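Local coordinates for TRAP dicarboxylate ABC transporter, substrate-binding protein (Roseobacter denitrificans, PDB 4OVQ), which binds beta-D-glucuronate in the periplasm, probably as the solute-binding component of a TRAP-type uptake system, at residues 36-41 with 84-89. Numbering follows the deposited sequence.
Sequences YPNTVA and IGNFNL
Behind the glucuronate pocket, the first turn of helix 37-52 is pinned to strand 84-88, in the middle of a five-stranded mixed sheet, by a buried asparagine pair, Asn38 and Asn86. The two side chains cross at about a right angle, with their amide planes turned 44° apart. Asn38 ND2 donates to Asn86 OD1 at 2.8 Å, nearly straight (N-H...O 164°) and almost within the donor's own amide plane, while the donor lies modestly tilted from the acceptor's carbonyl plane. Asn86 CG stands anti to the backbone N (chi1 156°), which carries the amide off the strand to the helix; its OD1 also lies against Asn38 CB, at 3.4 Å. The backbones stay well separated, 7.7 Å between Asn38 CA and Asn86 CA, so between these two segments the bridge is made by side chains. The other ends of both amides are engaged: Asn38 OD1 accepts from Gln265 of helix 248-282, and Asn86 ND2 donates to Glu234 OE1 and Cys235 O on the adjacent strand. These bonds fix which way round each amide sits. An alanine in place of Asn86 would probably leave Asn38 ND2 without this acceptor inside the fold and remove one restraint on the carboxylate of Glu234, a glucuronate-binding residue. Asn88, two residues along the strand, touches the sugar and donates from ND2 to Glu234 OE2, so both carboxylate oxygens are gripped from this strand. Asn86 thus acts as a second-shell residue, part of the polar network beneath the ligand site of a periplasmic solute-binding protein of the DctP family.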
# COMPACT_ATOMS: atom_id res chain seq x y z
N TYR A 36 11.10 -7.03 -7.74
CA TYR A 36 10.51 -6.03 -6.88
C TYR A 36 10.74 -6.46 -5.45
O TYR A 36 10.70 -7.67 -5.16
CB TYR A 36 9.01 -5.90 -7.16
CG TYR A 36 8.38 -4.61 -6.74
CD1 TYR A 36 8.47 -3.47 -7.55
CD2 TYR A 36 7.66 -4.52 -5.55
CE1 TYR A 36 7.88 -2.29 -7.15
CE2 TYR A 36 7.05 -3.35 -5.15
CZ TYR A 36 7.16 -2.23 -5.96
OH TYR A 36 6.56 -1.06 -5.59
N PRO A 37 11.02 -5.50 -4.58
CA PRO A 37 11.32 -5.77 -3.17
C PRO A 37 10.31 -6.74 -2.57
O PRO A 37 10.70 -7.74 -1.96
CB PRO A 37 11.23 -4.39 -2.52
CG PRO A 37 11.76 -3.47 -3.63
CD PRO A 37 11.23 -4.08 -4.91
N ASN A 38 9.02 -6.48 -2.76
CA ASN A 38 8.00 -7.35 -2.20
C ASN A 38 8.02 -8.78 -2.75
O ASN A 38 7.68 -9.76 -2.07
CB ASN A 38 6.61 -6.79 -2.49
CG ASN A 38 6.39 -5.43 -1.91
OD1 ASN A 38 7.27 -4.58 -1.90
ND2 ASN A 38 5.17 -5.18 -1.47
N THR A 39 8.36 -8.89 -4.02
CA THR A 39 8.42 -10.16 -4.65
C THR A 39 9.53 -11.04 -4.05
O THR A 39 9.30 -12.16 -3.63
CB THR A 39 8.65 -9.94 -6.15
OG1 THR A 39 7.55 -9.14 -6.67
CG2 THR A 39 8.70 -11.21 -6.85
N VAL A 40 10.71 -10.46 -4.01
CA VAL A 40 11.90 -11.16 -3.49
C VAL A 40 11.65 -11.49 -2.03
O VAL A 40 11.95 -12.61 -1.54
CB VAL A 40 13.11 -10.27 -3.66
CG1 VAL A 40 14.33 -10.90 -2.98
CG2 VAL A 40 13.42 -10.05 -5.14
N ALA A 41 11.04 -10.56 -1.31
CA ALA A 41 10.78 -10.78 0.12
C ALA A 41 9.70 -11.84 0.39
O ALA A 41 9.79 -12.56 1.38
CB ALA A 41 10.43 -9.45 0.82
N ILE A 84 -2.50 -16.75 1.93
CA ILE A 84 -1.52 -15.69 2.17
C ILE A 84 -1.67 -14.59 1.14
O ILE A 84 -1.89 -14.87 -0.05
CB ILE A 84 -0.07 -16.27 2.10
CG1 ILE A 84 0.18 -17.23 3.27
CG2 ILE A 84 0.94 -15.15 2.06
CD1 ILE A 84 0.30 -16.59 4.63
N GLY A 85 -1.46 -13.35 1.57
CA GLY A 85 -1.30 -12.25 0.64
C GLY A 85 -0.31 -11.24 1.19
O GLY A 85 -0.15 -11.07 2.38
N ASN A 86 0.43 -10.59 0.30
CA ASN A 86 1.06 -9.33 0.62
C ASN A 86 0.11 -8.25 0.11
O ASN A 86 0.01 -8.03 -1.10
CB ASN A 86 2.45 -9.24 -0.04
CG ASN A 86 2.93 -7.81 -0.25
OD1 ASN A 86 3.53 -7.48 -1.28
ND2 ASN A 86 2.65 -6.94 0.70
N PHE A 87 -0.59 -7.62 1.03
CA PHE A 87 -1.58 -6.62 0.72
C PHE A 87 -1.14 -5.22 1.19
O PHE A 87 -0.75 -4.99 2.35
CB PHE A 87 -2.93 -6.97 1.36
CG PHE A 87 -3.54 -8.24 0.88
CD1 PHE A 87 -3.48 -8.57 -0.46
CD2 PHE A 87 -4.17 -9.08 1.78
CE1 PHE A 87 -4.04 -9.76 -0.92
CE2 PHE A 87 -4.75 -10.26 1.36
CZ PHE A 87 -4.69 -10.59 0.01
N ASN A 88 -1.28 -4.26 0.27
CA ASN A 88 -1.27 -2.85 0.65
C ASN A 88 -2.49 -2.56 1.51
O ASN A 88 -3.58 -3.08 1.25
CB ASN A 88 -1.37 -2.03 -0.62
CG ASN A 88 -1.14 -0.54 -0.42
OD1 ASN A 88 -2.11 0.23 -0.28
ND2 ASN A 88 0.10 -0.11 -0.51
N LEU A 89 -2.36 -1.73 2.54
CA LEU A 89 -3.53 -1.47 3.41
C LEU A 89 -4.61 -0.61 2.77
O LEU A 89 -5.74 -0.59 3.25
CB LEU A 89 -3.11 -0.91 4.77
CG LEU A 89 -3.08 -2.02 5.83
CD1 LEU A 89 -2.03 -3.07 5.56
CD2 LEU A 89 -2.91 -1.42 7.23